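PDB 5YRP: sensory box/response regulator from Mycobacterium smegmatis, which is an EAL-domain protein of the bacterial signalling kind, built as a modified TIM barrel, and carries a magnesium ion. Local coordinates for residues E20-V28 with N79-S87; L61-R72 with I103-V114. One frame throughout, in Å; residues are numbered along the deposited sequence.

Interaction 1 of 2, residues E20-V28 with N79-S87; sequences EVLAAEALV and NIVLRINVS. With MG (magnesium ion), chain C.
The glutamate-alanine-leucine signature that names the EAL domain, Glu25-Ala26-Leu27, runs along the barrel strand that pairs in parallel with residues 81-86, Glu25 lying beside Arg83 and Ala23 beside Val81. The two strands are neighbours in the sheet and form the ends of a beta-alpha-beta unit. Their axes, 4.6 Å apart at the closest, diverge by 29°. Four backbone bonds zip them together. Val81 N gives to Leu22 O and Ala24 N to Val81 O; Arg83 N then gives to Ala24 O, and Ala26 N to Arg83 O (2.7 Å). Near the start of the ladder Leu22 and Ala23 both face Glu13 of strand 7-15, a classic beta bulge.

Ala24, Ala26, Leu82 and Ile84 share one face; helix 52-73 lies over the last three, while Ala24 meets Met237 of helix 234-243. Within this face the Ala26 methyl lies 4.2 Å from Ile84 CG1. On the other face are Ala23, Val81, Glu25 and Arg83. Arg83 stretches back along this face until Ala23 CB lies at the edge of its guanidinium, near the plane, while NH1 makes a salt bridge to Glu13. Glu25 takes a fully extended course, with CG anti to the backbone N (chi1 -176°), and this delivers its carboxylate to the magnesium ion. Asn85, at the far end of the partner strand, belongs to the same site, which Glu117 and Asp147 complete; the side chains of Glu25 and Asn85 cross at about a right angle. Of the two carboxylate oxygens of Glu25, OE2 is the one bound to magnesium, at 2.4 Å, whereas OE1 stays 3.9 Å from the ion.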
# COMPACT_ATOMS: atom_id res chain seq x y z
N GLU A 20 19.75 6.80 22.23
CA GLU A 20 20.07 5.44 22.69
C GLU A 20 19.85 4.40 21.59
O GLU A 20 18.85 4.44 20.88
CB GLU A 20 19.22 5.08 23.91
CG GLU A 20 19.52 3.70 24.51
CD GLU A 20 18.54 3.27 25.59
OE1 GLU A 20 17.51 3.95 25.79
OE2 GLU A 20 18.81 2.24 26.24
N VAL A 21 20.78 3.45 21.48
CA VAL A 21 20.68 2.36 20.51
C VAL A 21 19.72 1.28 21.02
O VAL A 21 19.99 0.61 22.02
CB VAL A 21 22.06 1.72 20.23
CG1 VAL A 21 21.93 0.55 19.26
CG2 VAL A 21 23.03 2.75 19.67
N LEU A 22 18.60 1.12 20.32
CA LEU A 22 17.56 0.14 20.68
C LEU A 22 17.71 -1.17 19.93
O LEU A 22 17.31 -2.23 20.43
CB LEU A 22 16.17 0.72 20.42
CG LEU A 22 15.88 2.09 21.01
CD1 LEU A 22 14.43 2.44 20.75
CD2 LEU A 22 16.17 2.15 22.51
N ALA A 23 18.26 -1.10 18.73
CA ALA A 23 18.49 -2.29 17.91
C ALA A 23 19.56 -2.04 16.86
O ALA A 23 20.03 -0.92 16.69
CB ALA A 23 17.19 -2.71 17.24
N ALA A 24 19.94 -3.10 16.16
CA ALA A 24 20.91 -3.02 15.06
C ALA A 24 20.53 -3.98 13.94
O ALA A 24 20.42 -5.18 14.17
CB ALA A 24 22.30 -3.34 15.56
N GLU A 25 20.33 -3.44 12.74
CA GLU A 25 20.00 -4.24 11.57
C GLU A 25 21.27 -4.75 10.90
O GLU A 25 22.10 -3.96 10.46
CB GLU A 25 19.17 -3.43 10.56
CG GLU A 25 18.69 -4.22 9.34
CD GLU A 25 17.97 -3.37 8.30
OE1 GLU A 25 17.98 -2.13 8.42
OE2 GLU A 25 17.39 -3.94 7.35
N ALA A 26 21.41 -6.07 10.84
CA ALA A 26 22.52 -6.71 10.14
C ALA A 26 22.35 -6.59 8.63
O ALA A 26 21.34 -7.01 8.07
CB ALA A 26 22.64 -8.17 10.55
N LEU A 27 23.36 -6.00 7.98
CA LEU A 27 23.42 -5.88 6.53
C LEU A 27 24.78 -6.39 6.07
O LEU A 27 25.69 -6.51 6.88
CB LEU A 27 23.26 -4.43 6.11
CG LEU A 27 22.00 -3.71 6.60
CD1 LEU A 27 22.14 -2.20 6.43
CD2 LEU A 27 20.77 -4.23 5.87
N VAL A 28 24.92 -6.70 4.79
CA VAL A 28 26.22 -7.10 4.26
C VAL A 28 26.84 -5.94 3.49
O VAL A 28 26.16 -5.26 2.72
CB VAL A 28 26.16 -8.38 3.40
CG1 VAL A 28 25.61 -9.55 4.21
CG2 VAL A 28 25.31 -8.18 2.17
N ASN A 79 20.42 -5.96 26.12
CA ASN A 79 18.99 -5.87 25.89
C ASN A 79 18.64 -4.94 24.73
O ASN A 79 18.00 -3.89 24.90
CB ASN A 79 18.24 -5.52 27.18
CG ASN A 79 18.81 -4.30 27.88
OD1 ASN A 79 19.64 -3.57 27.34
ND2 ASN A 79 18.35 -4.07 29.11
N ILE A 80 19.07 -5.35 23.54
CA ILE A 80 18.67 -4.73 22.28
C ILE A 80 18.20 -5.83 21.34
O ILE A 80 18.43 -7.01 21.58
CB ILE A 80 19.83 -3.97 21.62
CG1 ILE A 80 21.00 -4.91 21.31
CG2 ILE A 80 20.29 -2.83 22.52
CD1 ILE A 80 21.95 -4.37 20.27
N VAL A 81 17.57 -5.42 20.25
CA VAL A 81 17.09 -6.37 19.24
C VAL A 81 18.09 -6.43 18.09
O VAL A 81 18.73 -5.43 17.75
CB VAL A 81 15.69 -5.99 18.72
CG1 VAL A 81 15.17 -7.02 17.73
CG2 VAL A 81 14.71 -5.85 19.88
N LEU A 82 18.23 -7.61 17.49
CA LEU A 82 19.03 -7.80 16.29
C LEU A 82 18.11 -8.02 15.09
O LEU A 82 17.44 -9.05 15.00
CB LEU A 82 19.98 -8.99 16.45
CG LEU A 82 20.89 -9.28 15.25
CD1 LEU A 82 22.03 -8.27 15.17
CD2 LEU A 82 21.45 -10.69 15.36
N ARG A 83 18.08 -7.06 14.17
CA ARG A 83 17.23 -7.14 12.99
C ARG A 83 17.97 -7.75 11.81
O ARG A 83 19.05 -7.29 11.45
CB ARG A 83 16.68 -5.76 12.61
CG ARG A 83 15.76 -5.17 13.66
CD ARG A 83 14.77 -4.17 13.10
NE ARG A 83 13.55 -4.16 13.90
CZ ARG A 83 13.41 -3.57 15.09
NH1 ARG A 83 14.43 -2.91 15.64
NH2 ARG A 83 12.26 -3.64 15.74
N ILE A 84 17.39 -8.79 11.22
CA ILE A 84 17.99 -9.49 10.09
C ILE A 84 16.98 -9.58 8.96
O ILE A 84 15.85 -10.00 9.17
CB ILE A 84 18.43 -10.91 10.50
CG1 ILE A 84 19.57 -10.83 11.52
CG2 ILE A 84 18.87 -11.72 9.28
CD1 ILE A 84 19.58 -11.98 12.50
N ASN A 85 17.41 -9.20 7.76
CA ASN A 85 16.56 -9.25 6.59
C ASN A 85 16.42 -10.68 6.10
O ASN A 85 17.41 -11.35 5.83
CB ASN A 85 17.12 -8.39 5.47
CG ASN A 85 17.04 -6.91 5.79
OD1 ASN A 85 15.95 -6.35 5.92
ND2 ASN A 85 18.20 -6.28 5.93
N VAL A 86 15.18 -11.15 6.01
CA VAL A 86 14.89 -12.50 5.53
C VAL A 86 14.28 -12.43 4.13
O VAL A 86 13.30 -11.73 3.89
CB VAL A 86 13.97 -13.26 6.50
CG1 VAL A 86 13.63 -14.63 5.96
CG2 VAL A 86 14.64 -13.40 7.85
N SER A 87 14.90 -13.17 3.21
CA SER A 87 14.45 -13.29 1.83
C SER A 87 13.19 -14.16 1.75
O SER A 87 12.94 -14.97 2.64
CB SER A 87 15.59 -13.92 0.99
OG SER A 87 15.33 -13.90 -0.40
MG MG C . 15.49 -3.72 5.87

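Interaction 2 of 2, residues L61-R72 with I103-V114; sequences LRTACAEFSRWR and IMKEFGLPRGSV
Phe107, just past the end of helix 96-106, lays its ring flat on the 61-72 helix: Ala66 CB makes a CH-pi contact 3.9 Å from the ring centroid, and Glu106 CG of its own segment backs the opposite face. Ile103 CG2 fits against the edge of the same ring and also meets Cys65 CB. Beyond Phe107, Arg62 and Glu106 form a salt bridge at the exposed end of the contact, NH2 to OE1 at 2.7 Å, their flat groups turned 57° apart. Leu109 fills the other side of the contact. Its CD1 rests on Cys65 CB (3.5 Å), and its CD2 touches both Phe68 CD2 and Arg72 CD, which lie at about a right angle as seen from it. The Arg72 chain bends at chi3 (73°), which brings one face of its guanidinium against CG and CD of Pro110.

In the second shell, the Phe107-Leu109 corner fits a Schellman motif: Gly108 takes positive phi and Leu109 N bonds back to Met104 O (3.0 Å). Farther on, a type II turn from Pro110 to Ser113 is braced by Ser113 OG to Pro110 O, 2.7 Å. On the facing helix Ser69 OG bonds to Ala66 O, which Arg70 N also uses. The contact thus joins two neighbouring outer helices of the barrel, with the inner side of helix 52-73 resting on strand 81-86 and Val114 beginning the next strand inward, beside strand 142-149.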
# COMPACT_ATOMS: atom_id res chain seq x y z
N LEU A 61 22.18 -14.75 8.86
CA LEU A 61 21.45 -15.08 10.08
C LEU A 61 22.36 -15.70 11.13
O LEU A 61 22.36 -15.30 12.29
CB LEU A 61 20.29 -16.01 9.76
CG LEU A 61 19.42 -16.52 10.92
CD1 LEU A 61 18.96 -15.41 11.84
CD2 LEU A 61 18.21 -17.26 10.36
N ARG A 62 23.15 -16.69 10.71
CA ARG A 62 24.08 -17.39 11.59
C ARG A 62 25.23 -16.49 12.05
O ARG A 62 25.59 -16.46 13.23
CB ARG A 62 24.63 -18.64 10.88
CG ARG A 62 25.37 -19.61 11.79
CD ARG A 62 25.90 -20.81 11.02
NE ARG A 62 26.49 -21.82 11.89
CZ ARG A 62 25.81 -22.67 12.65
NH1 ARG A 62 24.48 -22.66 12.67
NH2 ARG A 62 26.46 -23.55 13.40
N THR A 63 25.81 -15.75 11.10
CA THR A 63 26.94 -14.87 11.39
C THR A 63 26.52 -13.67 12.26
O THR A 63 27.25 -13.26 13.16
CB THR A 63 27.59 -14.36 10.09
OG1 THR A 63 27.80 -15.45 9.20
CG2 THR A 63 28.93 -13.69 10.38
N ALA A 64 25.35 -13.12 11.97
CA ALA A 64 24.82 -11.99 12.73
C ALA A 64 24.55 -12.40 14.17
O ALA A 64 24.98 -11.72 15.10
CB ALA A 64 23.54 -11.47 12.09
N CYS A 65 23.85 -13.52 14.34
CA CYS A 65 23.56 -14.08 15.66
C CYS A 65 24.83 -14.43 16.42
O CYS A 65 24.91 -14.25 17.63
CB CYS A 65 22.69 -15.32 15.52
SG CYS A 65 20.99 -14.98 15.03
N ALA A 66 25.83 -14.94 15.71
CA ALA A 66 27.12 -15.27 16.31
C ALA A 66 27.80 -14.01 16.83
O ALA A 66 28.19 -13.94 17.99
CB ALA A 66 28.02 -15.96 15.30
N GLU A 67 27.92 -13.02 15.95
CA GLU A 67 28.51 -11.72 16.30
C GLU A 67 27.71 -11.01 17.39
O GLU A 67 28.28 -10.31 18.22
CB GLU A 67 28.59 -10.85 15.04
CG GLU A 67 29.11 -9.43 15.26
CD GLU A 67 30.53 -9.36 15.79
OE1 GLU A 67 31.27 -10.37 15.69
OE2 GLU A 67 30.90 -8.29 16.32
N PHE A 68 26.40 -11.20 17.37
CA PHE A 68 25.50 -10.59 18.35
C PHE A 68 25.75 -11.15 19.75
O PHE A 68 25.85 -10.40 20.72
CB PHE A 68 24.04 -10.80 17.91
CG PHE A 68 23.00 -10.22 18.85
CD1 PHE A 68 23.23 -9.05 19.56
CD2 PHE A 68 21.77 -10.84 18.98
CE1 PHE A 68 22.27 -8.53 20.41
CE2 PHE A 68 20.80 -10.32 19.82
CZ PHE A 68 21.05 -9.17 20.54
N SER A 69 25.89 -12.47 19.86
CA SER A 69 26.18 -13.11 21.15
C SER A 69 27.56 -12.71 21.70
O SER A 69 27.74 -12.66 22.91
CB SER A 69 26.08 -14.64 21.03
OG SER A 69 27.08 -15.14 20.16
N ARG A 70 28.51 -12.42 20.81
CA ARG A 70 29.83 -11.94 21.23
C ARG A 70 29.73 -10.62 21.99
O ARG A 70 30.50 -10.37 22.91
CB ARG A 70 30.77 -11.76 20.03
CG ARG A 70 31.18 -13.06 19.35
CD ARG A 70 32.36 -12.85 18.41
NE ARG A 70 32.59 -14.00 17.54
CZ ARG A 70 32.26 -14.09 16.24
NH1 ARG A 70 31.67 -13.08 15.61
NH2 ARG A 70 32.53 -15.20 15.58
N TRP A 71 28.78 -9.78 21.58
CA TRP A 71 28.51 -8.52 22.28
C TRP A 71 27.92 -8.82 23.65
O TRP A 71 28.33 -8.25 24.66
CB TRP A 71 27.53 -7.65 21.49
CG TRP A 71 27.91 -7.43 20.05
CD1 TRP A 71 29.14 -7.59 19.49
CD2 TRP A 71 27.04 -7.00 18.99
NE1 TRP A 71 29.09 -7.30 18.15
CE2 TRP A 71 27.82 -6.93 17.82
CE3 TRP A 71 25.68 -6.67 18.93
CZ2 TRP A 71 27.28 -6.54 16.59
CZ3 TRP A 71 25.15 -6.28 17.71
CH2 TRP A 71 25.95 -6.23 16.55
N ARG A 72 26.95 -9.74 23.66
CA ARG A 72 26.28 -10.17 24.89
C ARG A 72 27.28 -10.77 25.88
O ARG A 72 27.16 -10.57 27.08
CB ARG A 72 25.20 -11.21 24.58
CG ARG A 72 24.15 -10.74 23.57
CD ARG A 72 23.00 -11.73 23.47
NE ARG A 72 22.15 -11.68 24.66
CZ ARG A 72 21.25 -10.73 24.90
NH1 ARG A 72 21.06 -9.73 24.04
NH2 ARG A 72 20.55 -10.76 26.03
N ILE A 103 19.56 -21.87 15.65
CA ILE A 103 20.61 -20.85 15.65
C ILE A 103 20.70 -20.19 17.03
O ILE A 103 21.79 -20.03 17.57
CB ILE A 103 20.38 -19.76 14.57
CG1 ILE A 103 20.30 -20.37 13.16
CG2 ILE A 103 21.47 -18.70 14.63
CD1 ILE A 103 21.52 -21.15 12.72
N MSE A 104 19.56 -19.83 17.59
CA MSE A 104 19.52 -19.07 18.85
C MSE A 104 19.83 -19.91 20.05
O MSE A 104 20.39 -19.42 21.03
CB MSE A 104 18.15 -18.45 19.00
CG MSE A 104 17.95 -17.38 17.93
SE MSE A 104 16.25 -16.45 18.27
CE MSE A 104 16.82 -15.40 19.84
N LYS A 105 19.43 -21.18 20.00
CA LYS A 105 19.86 -22.17 20.99
C LYS A 105 21.39 -22.23 21.01
O LYS A 105 22.01 -22.23 22.08
CB LYS A 105 19.29 -23.55 20.64
CG LYS A 105 19.69 -24.68 21.58
CD LYS A 105 18.95 -24.59 22.91
CE LYS A 105 19.67 -25.37 24.00
NZ LYS A 105 19.11 -25.06 25.34
N GLU A 106 21.98 -22.27 19.82
CA GLU A 106 23.42 -22.39 19.64
C GLU A 106 24.20 -21.23 20.26
O GLU A 106 25.15 -21.45 21.02
CB GLU A 106 23.75 -22.49 18.15
CG GLU A 106 25.22 -22.74 17.83
CD GLU A 106 25.48 -22.90 16.34
OE1 GLU A 106 26.66 -22.82 15.94
OE2 GLU A 106 24.52 -23.11 15.58
N PHE A 107 23.78 -20.01 19.95
CA PHE A 107 24.48 -18.80 20.41
C PHE A 107 23.86 -18.15 21.65
O PHE A 107 24.12 -16.98 21.95
CB PHE A 107 24.56 -17.78 19.27
CG PHE A 107 25.27 -18.29 18.05
CD1 PHE A 107 26.64 -18.51 18.06
CD2 PHE A 107 24.56 -18.57 16.88
CE1 PHE A 107 27.30 -18.99 16.94
CE2 PHE A 107 25.21 -19.04 15.76
CZ PHE A 107 26.58 -19.25 15.79
N GLY A 108 23.05 -18.92 22.37
CA GLY A 108 22.48 -18.49 23.65
C GLY A 108 21.76 -17.16 23.60
O GLY A 108 21.81 -16.39 24.56
N LEU A 109 21.08 -16.90 22.49
CA LEU A 109 20.33 -15.66 22.33
C LEU A 109 18.95 -15.85 22.96
O LEU A 109 18.29 -16.85 22.69
CB LEU A 109 20.21 -15.28 20.86
CG LEU A 109 21.53 -14.94 20.15
CD1 LEU A 109 21.31 -14.77 18.66
CD2 LEU A 109 22.16 -13.68 20.74
N PRO A 110 18.53 -14.90 23.82
CA PRO A 110 17.28 -15.08 24.56
C PRO A 110 16.03 -14.78 23.74
O PRO A 110 16.12 -14.34 22.59
CB PRO A 110 17.42 -14.08 25.71
CG PRO A 110 18.25 -12.98 25.15
CD PRO A 110 19.17 -13.61 24.14
N ARG A 111 14.88 -15.01 24.35
CA ARG A 111 13.59 -14.82 23.68
C ARG A 111 13.29 -13.34 23.46
O ARG A 111 13.33 -12.54 24.40
CB ARG A 111 12.47 -15.44 24.51
CG ARG A 111 12.60 -16.95 24.67
CD ARG A 111 11.45 -17.50 25.50
NE ARG A 111 10.16 -17.08 24.97
CZ ARG A 111 9.55 -17.61 23.91
NH1 ARG A 111 8.38 -17.14 23.51
NH2 ARG A 111 10.11 -18.62 23.24
N GLY A 112 12.99 -12.99 22.21
CA GLY A 112 12.65 -11.61 21.83
C GLY A 112 13.85 -10.77 21.39
O GLY A 112 13.70 -9.59 21.07
N SER A 113 15.02 -11.40 21.34
CA SER A 113 16.27 -10.70 21.02
C SER A 113 16.56 -10.64 19.53
O SER A 113 17.54 -10.01 19.11
CB SER A 113 17.44 -11.37 21.72
OG SER A 113 17.71 -12.64 21.16
N VAL A 114 15.75 -11.32 18.72
CA VAL A 114 15.90 -11.30 17.26
C VAL A 114 14.58 -10.93 16.59
O VAL A 114 13.52 -11.40 16.98
CB VAL A 114 16.41 -12.67 16.73
CG1 VAL A 114 16.50 -12.68 15.21
CG2 VAL A 114 17.77 -12.99 17.33

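How the interactions relate
Interaction 1 belongs to the barrel wall and interaction 2 to the helical layer outside it, their centres about 11 Å apart. Along the chain the segments alternate: strand 21-29, helix 52-73, strand 81-86, then helix 96-106 leading into strand 114-119, two successive beta-alpha steps of the barrel. The contacts touch directly. Ser113 O probably accepts a hydrogen bond from Leu82 N at 3.0 Å, so the loop at the end of segment 103-114 probably opens the next strand pairing beside interaction 1. Phe68 packs on Leu82, and Leu61 on Ile84. Helix packing thus backs one face of the strand pair whose other face presents Glu25 toward the magnesium ion.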